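Local coordinates for serpin-ZX (PDB 3LE2), which inhibits metacaspase-9 and restrains the death-promoting protease RD21A in Arabidopsis, trapping its target covalently after cleavage of an exposed reactive center loop, at residues A[110-113]-A[114-118]; A[72-75]-A[76-80]; A[16-19]-A[20-24]. All blocks are in the same frame, centred on the assembly; numbering follows the deposited sequence.

Interaction 1. Residues A[110-113]-A[114-118]; sequences PSFK and QLLED
Phe112 and Leu116, one turn apart on helix 110-119 of the serpin fold, carry the apolar side of this contact; the helix connects strand 93-103 to the parallel strand 123-127 in a beta-alpha-beta unit. With its CG anti to the backbone N (chi1 -178°), the Phe112 ring lies alongside the following turn, and the branched end of Leu116 comes over one face. The evidence for a CH-pi contact is that Leu116 CG stands 4.2 Å from the centroid of the Phe112 ring, 25° off the ring normal, displaced toward the rim. Of the two Leu116 methyls, CD1 makes the nearer approach, 3.7 Å from Phe112 CE2, while CD2 faces CZ. Phe112 O accepts Leu116 N at 3.0 Å, the ordinary helical bond, and also lies against Leu116 CG. Ile46 of helix 37-49 touches both side chains, and Met312 also packs on Phe112, so the pair forms part of the helix face turned to helix 37-49.

Gln114, on the exposed side, bends at chi2, which turns its amide along the helix toward Asp118. Gln114 NE2 donates to Asp118 OD2 at 2.9 Å; the acceptor lies close to the amide plane of Gln114, and the hydrogen reaches the syn side of the carboxylate, 31° out of the carboxylate plane.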
loop_
_atom_site.group_PDB
_atom_site.type_symbol
_atom_site.label_atom_id
_atom_site.label_comp_id
_atom_site.label_asym_id
_atom_site.label_seq_id
_atom_site.Cartn_x
_atom_site.Cartn_y
_atom_site.Cartn_z
ATOM N N PRO A 110 -10.392 27.050 -10.067
ATOM C CA PRO A 110 -8.976 27.249 -10.388
ATOM C C PRO A 110 -8.099 27.030 -9.167
ATOM O O PRO A 110 -7.033 26.420 -9.273
ATOM C CB PRO A 110 -8.926 28.711 -10.815
ATOM C CG PRO A 110 -10.268 28.949 -11.416
ATOM C CD PRO A 110 -11.241 28.124 -10.608
ATOM N N SER A 111 -8.557 27.524 -8.020
ATOM C CA SER A 111 -7.819 27.415 -6.768
ATOM C C SER A 111 -7.591 25.959 -6.366
ATOM O O SER A 111 -6.479 25.573 -5.999
ATOM C CB SER A 111 -8.556 28.164 -5.656
ATOM O OG SER A 111 -9.947 27.897 -5.693
ATOM N N PHE A 112 -8.653 25.161 -6.431
ATOM C CA PHE A 112 -8.568 23.722 -6.198
ATOM C C PHE A 112 -7.522 23.076 -7.119
ATOM O O PHE A 112 -6.749 22.218 -6.685
ATOM C CB PHE A 112 -9.950 23.082 -6.387
ATOM C CG PHE A 112 -9.983 21.606 -6.119
ATOM C CD1 PHE A 112 -10.045 21.125 -4.823
ATOM C CD2 PHE A 112 -9.956 20.698 -7.164
ATOM C CE1 PHE A 112 -10.073 19.766 -4.570
ATOM C CE2 PHE A 112 -9.985 19.340 -6.920
ATOM C CZ PHE A 112 -10.043 18.872 -5.618
ATOM N N LYS A 113 -7.486 23.512 -8.377
ATOM C CA LYS A 113 -6.548 22.979 -9.370
ATOM C C LYS A 113 -5.093 23.235 -9.006
ATOM O O LYS A 113 -4.205 22.453 -9.364
ATOM C CB LYS A 113 -6.811 23.591 -10.750
ATOM C CG LYS A 113 -8.073 23.115 -11.442
ATOM C CD LYS A 113 -8.139 23.643 -12.874
ATOM C CE LYS A 113 -9.500 23.358 -13.500
ATOM N NZ LYS A 113 -9.709 24.071 -14.796
ATOM N N GLN A 114 -4.851 24.350 -8.320
ATOM C CA GLN A 114 -3.501 24.731 -7.930
ATOM C C GLN A 114 -3.070 23.935 -6.702
ATOM O O GLN A 114 -1.954 23.416 -6.636
ATOM C CB GLN A 114 -3.437 26.234 -7.640
ATOM C CG GLN A 114 -2.022 26.770 -7.490
ATOM C CD GLN A 114 -1.201 26.610 -8.762
ATOM O OE1 GLN A 114 -1.542 27.166 -9.811
ATOM N NE2 GLN A 114 -0.113 25.853 -8.673
ATOM N N LEU A 115 -3.964 23.847 -5.728
ATOM C CA LEU A 115 -3.724 23.035 -4.546
ATOM C C LEU A 115 -3.319 21.618 -4.963
ATOM O O LEU A 115 -2.321 21.075 -4.476
ATOM C CB LEU A 115 -4.975 23.015 -3.675
ATOM C CG LEU A 115 -5.010 22.047 -2.498
ATOM C CD1 LEU A 115 -3.807 22.264 -1.594
ATOM C CD2 LEU A 115 -6.323 22.205 -1.731
ATOM N N LEU A 116 -4.083 21.031 -5.884
ATOM C CA LEU A 116 -3.761 19.700 -6.385
ATOM C C LEU A 116 -2.359 19.665 -6.970
ATOM O O LEU A 116 -1.625 18.698 -6.779
ATOM C CB LEU A 116 -4.764 19.245 -7.441
ATOM C CG LEU A 116 -6.150 18.902 -6.913
ATOM C CD1 LEU A 116 -6.779 17.803 -7.769
ATOM C CD2 LEU A 116 -6.024 18.467 -5.475
ATOM N N GLU A 117 -1.996 20.730 -7.678
ATOM C CA GLU A 117 -0.704 20.814 -8.352
ATOM C C GLU A 117 0.453 20.984 -7.366
ATOM O O GLU A 117 1.545 20.454 -7.583
ATOM C CB GLU A 117 -0.718 21.966 -9.367
ATOM C CG GLU A 117 0.627 22.252 -10.033
ATOM C CD GLU A 117 0.500 23.131 -11.278
ATOM O OE1 GLU A 117 -0.589 23.703 -11.510
ATOM O OE2 GLU A 117 1.493 23.249 -12.029
ATOM N N ASP A 118 0.199 21.703 -6.273
ATOM C CA ASP A 118 1.258 22.117 -5.347
ATOM C C ASP A 118 1.493 21.165 -4.170
ATOM O O ASP A 118 2.617 20.697 -3.939
ATOM C CB ASP A 118 0.964 23.520 -4.810
ATOM C CG ASP A 118 0.966 24.575 -5.900
ATOM O OD1 ASP A 118 1.828 24.507 -6.810
ATOM O OD2 ASP A 118 0.108 25.482 -5.836
#

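Interaction 2. Residues A[72-75]-A[76-80]; sequences NSFS and SEIVS
Phe74 touches both Ile78 and Val79 where helix 68-83 widens into a pi-type turn over residues 76-79. The backbone gives the evidence for the wider turn: Phe74 O accepts two N-H groups, Ile78 N at 3.0 Å from above the carbonyl plane and Val79 N, also at 3.0 Å, within it. One residue further on, Ser80 N donates to Ser75 O at 2.9 Å, again spanning five residues. This widening is consistent with the side-chain contact between Phe74 and Val79, which has the same spacing.

From CB, the Phe74 side chain leaves with CG anti to the backbone N (chi1 171°), which carries the ring along the helix toward the wide turn. The CD1 and CE1 atoms meet Ile78: CD1 approaches Ile78 CB at 4.0 Å and CE1 meets CB and CG2 of the same isoleucine, the two side chains crossing at about a right angle. Val79 CG2 comes over a ring face, nearest the CD2, CE2 and CZ atoms, with Phe74 CE2 closest at 3.5 Å. It stands 3.9 Å from the Phe74 centroid and 30° off the normal, a CH-pi contact.

Ser75 OG is hydrogen-bonded to a water at 2.8 Å; a further link from this water to Ser80 OG is doubtful, since it rests on one of two conformers of that serine.

Beyond the segments, the Phe74 ring meets that of Phe65 and packs against Val5, Ile9 and Gln12 of helix 5-25. Ser75 and Val79 rest on Val42 of helix 37-49, while Asn72 OD1 is hydrogen-bonded to Tyr120 OH, in the connection between helix 110-119 and strand 123-127.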
loop_
_atom_site.group_PDB
_atom_site.type_symbol
_atom_site.label_atom_id
_atom_site.label_comp_id
_atom_site.label_asym_id
_atom_site.label_seq_id
_atom_site.Cartn_x
_atom_site.Cartn_y
_atom_site.Cartn_z
ATOM N N ASN A 72 -2.985 18.597 4.122
ATOM C CA ASN A 72 -2.225 19.127 2.987
ATOM C C ASN A 72 -0.717 19.049 3.216
ATOM O O ASN A 72 0.029 18.594 2.348
ATOM C CB ASN A 72 -2.644 20.571 2.670
ATOM C CG ASN A 72 -4.056 20.667 2.094
ATOM O OD1 ASN A 72 -4.627 19.676 1.623
ATOM N ND2 ASN A 72 -4.623 21.872 2.123
ATOM N N SER A 73 -0.290 19.478 4.404
ATOM C CA SER A 73 1.115 19.520 4.779
ATOM C C SER A 73 1.704 18.141 4.992
ATOM O O SER A 73 2.833 17.876 4.587
ATOM C CB SER A 73 1.290 20.312 6.086
ATOM O OG SER A 73 0.699 21.591 5.997
ATOM N N PHE A 74 0.963 17.282 5.683
ATOM C CA PHE A 74 1.428 15.925 5.937
ATOM C C PHE A 74 1.707 15.268 4.590
ATOM O O PHE A 74 2.690 14.550 4.417
ATOM C CB PHE A 74 0.384 15.146 6.741
ATOM C CG PHE A 74 0.682 13.676 6.878
ATOM C CD1 PHE A 74 1.732 13.237 7.654
ATOM C CD2 PHE A 74 -0.112 12.733 6.247
ATOM C CE1 PHE A 74 1.995 11.883 7.794
ATOM C CE2 PHE A 74 0.150 11.382 6.377
ATOM C CZ PHE A 74 1.204 10.954 7.153
ATOM N N SER A 75 0.853 15.553 3.619
ATOM C CA SER A 75 1.046 15.012 2.288
ATOM C C SER A 75 2.330 15.537 1.639
ATOM O O SER A 75 3.207 14.756 1.266
ATOM C CB SER A 75 -0.159 15.326 1.411
ATOM O OG SER A 75 -0.151 14.493 0.269
ATOM N N SER A 76 2.452 16.857 1.525
ATOM C CA SER A 76 3.576 17.442 0.791
ATOM C C SER A 76 4.913 17.350 1.517
ATOM O O SER A 76 5.968 17.247 0.884
ATOM C CB SER A 76 3.284 18.898 0.426
ATOM O OG SER A 76 2.972 19.650 1.581
ATOM N N GLU A 77 4.874 17.399 2.844
ATOM C CA GLU A 77 6.105 17.390 3.626
ATOM C C GLU A 77 6.585 15.964 3.886
ATOM O O GLU A 77 7.779 15.678 3.808
ATOM C CB GLU A 77 5.921 18.125 4.959
ATOM C CG GLU A 77 5.344 19.531 4.846
ATOM C CD GLU A 77 6.002 20.342 3.745
ATOM O OE1 GLU A 77 7.226 20.579 3.830
ATOM O OE2 GLU A 77 5.297 20.736 2.789
ATOM N N ILE A 78 5.650 15.072 4.199
ATOM C CA ILE A 78 6.007 13.712 4.596
ATOM C C ILE A 78 5.712 12.655 3.527
ATOM O O ILE A 78 6.625 11.992 3.043
ATOM C CB ILE A 78 5.350 13.320 5.947
ATOM C CG1 ILE A 78 5.654 14.379 7.016
ATOM C CG2 ILE A 78 5.844 11.952 6.400
ATOM C CD1 ILE A 78 7.152 14.548 7.332
ATOM N N VAL A 79 4.447 12.501 3.144
ATOM C CA VAL A 79 4.077 11.412 2.235
ATOM C C VAL A 79 4.793 11.469 0.875
ATOM O O VAL A 79 5.299 10.459 0.396
ATOM C CB VAL A 79 2.544 11.303 2.046
ATOM C CG1 VAL A 79 2.212 10.135 1.140
ATOM C CG2 VAL A 79 1.867 11.126 3.389
ATOM N N SER A 80 4.838 12.643 0.256
ATOM C CA SER A 80 5.525 12.771 -1.026
ATOM C C SER A 80 7.014 12.448 -0.913
ATOM O O SER A 80 7.597 11.865 -1.822
ATOM C CB SER A 80 5.324 14.159 -1.634
ATOM O OG SER A 80 3.982 14.325 -2.062
HETATM O O HOH W 1 1.569 13.741 -1.853
#

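Interaction 3. Residues A[16-19]-A[20-24]; sequences SMNL and AKHVI
Asn18 and His22 face each other one turn apart on helix 5-25, the N-terminal helix of the serpin fold. Asn18 places CG anti to the backbone N (chi1 -166°), carrying its amide along the helix toward His22; the histidine has CG beside its own backbone N (chi1 -71°), which leans the ring back toward Asn18. The amide and ring planes stand 84° apart, almost perpendicular. The oxygen end of the amide does the touching: Asn18 OD1 lies 3.3 Å from His22 CD2. That same carbon is 3.1 Å from Asn18 O, so one ring atom meets both the backbone and the side-chain oxygen of Asn18. Asn18 O meanwhile accepts His22 N at 2.9 Å, a regular helical bond.

A quarter turn round the helix, Leu19 and Val23 repeat the spacing with apolar side chains. Leu19 CD1 meets Val23 CG2 at 4.1 Å, a loose apolar contact, and this valine methyl also lies 3.4 Å from Leu19 O.

The helix is enclosed on several sides. Leu297 packs on Asn18, Leu19 and His22; Ile385 of strand 382-388 touches Ala20, and Phe35 of strand 33-35 covers Leu19 and Ala20. Toward helix 249-258, Met17 packs on Leu253 and Ile256, and Asn18 on Val257.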
loop_
_atom_site.group_PDB
_atom_site.type_symbol
_atom_site.label_atom_id
_atom_site.label_comp_id
_atom_site.label_asym_id
_atom_site.label_seq_id
_atom_site.Cartn_x
_atom_site.Cartn_y
_atom_site.Cartn_z
ATOM N N SER A 16 -5.829 1.516 8.422
ATOM C CA SER A 16 -5.390 0.921 7.158
ATOM C C SER A 16 -5.467 -0.615 7.178
ATOM O O SER A 16 -5.824 -1.238 6.182
ATOM C CB SER A 16 -3.975 1.399 6.795
ATOM O OG SER A 16 -3.978 2.738 6.316
ATOM N N MET A 17 -5.129 -1.229 8.308
ATOM C CA MET A 17 -5.238 -2.686 8.416
ATOM C C MET A 17 -6.691 -3.131 8.343
ATOM O O MET A 17 -7.006 -4.174 7.772
ATOM C CB MET A 17 -4.602 -3.199 9.707
ATOM C CG MET A 17 -3.100 -2.970 9.800
ATOM S SD MET A 17 -2.171 -3.649 8.415
ATOM C CE MET A 17 -2.467 -5.386 8.585
ATOM N N ASN A 18 -7.586 -2.342 8.924
ATOM C CA ASN A 18 -9.002 -2.665 8.828
ATOM C C ASN A 18 -9.499 -2.480 7.384
ATOM O O ASN A 18 -10.274 -3.278 6.870
ATOM C CB ASN A 18 -9.816 -1.824 9.821
ATOM C CG ASN A 18 -11.228 -2.346 10.006
ATOM O OD1 ASN A 18 -11.513 -3.523 9.763
ATOM N ND2 ASN A 18 -12.122 -1.473 10.426
ATOM N N LEU A 19 -9.037 -1.421 6.730
ATOM C CA LEU A 19 -9.297 -1.252 5.305
ATOM C C LEU A 19 -8.826 -2.501 4.553
ATOM O O LEU A 19 -9.579 -3.072 3.764
ATOM C CB LEU A 19 -8.624 0.021 4.771
ATOM C CG LEU A 19 -8.648 0.230 3.247
ATOM C CD1 LEU A 19 -10.057 0.245 2.728
ATOM C CD2 LEU A 19 -7.920 1.514 2.855
ATOM N N ALA A 20 -7.603 -2.952 4.822
ATOM C CA ALA A 20 -7.104 -4.174 4.182
ATOM C C ALA A 20 -8.018 -5.373 4.444
ATOM O O ALA A 20 -8.227 -6.208 3.570
ATOM C CB ALA A 20 -5.681 -4.478 4.627
ATOM N N LYS A 21 -8.553 -5.458 5.658
ATOM C CA LYS A 21 -9.486 -6.527 6.013
ATOM C C LYS A 21 -10.715 -6.448 5.124
ATOM O O LYS A 21 -11.144 -7.450 4.552
ATOM C CB LYS A 21 -9.894 -6.424 7.488
ATOM C CG LYS A 21 -10.900 -7.481 7.974
ATOM C CD LYS A 21 -10.274 -8.866 8.122
ATOM C CE LYS A 21 -11.251 -9.858 8.754
ATOM N NZ LYS A 21 -10.686 -11.233 8.936
ATOM N N HIS A 22 -11.283 -5.252 5.007
ATOM C CA HIS A 22 -12.474 -5.066 4.174
ATOM C C HIS A 22 -12.214 -5.325 2.690
ATOM O O HIS A 22 -13.072 -5.859 2.013
ATOM C CB HIS A 22 -13.082 -3.679 4.373
ATOM C CG HIS A 22 -13.743 -3.498 5.706
ATOM N ND1 HIS A 22 -15.030 -3.019 5.841
ATOM C CD2 HIS A 22 -13.297 -3.737 6.963
ATOM C CE1 HIS A 22 -15.344 -2.965 7.125
ATOM N NE2 HIS A 22 -14.311 -3.398 7.828
ATOM N N VAL A 23 -11.050 -4.934 2.181
ATOM C CA VAL A 23 -10.714 -5.245 0.793
ATOM C C VAL A 23 -10.655 -6.756 0.594
ATOM O O VAL A 23 -11.257 -7.297 -0.331
ATOM C CB VAL A 23 -9.378 -4.638 0.358
ATOM C CG1 VAL A 23 -8.979 -5.175 -1.024
ATOM C CG2 VAL A 23 -9.443 -3.112 0.376
ATOM N N ILE A 24 -9.951 -7.442 1.482
ATOM C CA ILE A 24 -9.865 -8.891 1.409
ATOM C C ILE A 24 -11.239 -9.557 1.428
ATOM O O ILE A 24 -11.436 -10.609 0.822
ATOM C CB ILE A 24 -8.962 -9.449 2.530
ATOM C CG1 ILE A 24 -7.527 -8.961 2.302
ATOM C CG2 ILE A 24 -9.001 -10.980 2.560
ATOM C CD1 ILE A 24 -6.605 -9.127 3.493
#

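Along the chain, interaction 3 (helix 5-25) comes first, followed by interaction 2 (helix 68-83) and interaction 1 (helix 110-119), all in the serpin fold. Interactions 1 and 2 are neighbours, their centres about 15 Å apart, and they touch where Leu115 CD1 packs 3.8 Å from Asn72 ND2. Both also lean on helix 37-49. Interaction 3 lies deeper, with its centre about 23 Å from that of interaction 2 and about 30 Å from that of interaction 1, and touches neither; yet its helix reaches interaction 2 through its earlier turns, which pack on Phe74. The three contacts therefore belong to the helical packing of the serpin body, away from the reactive bond.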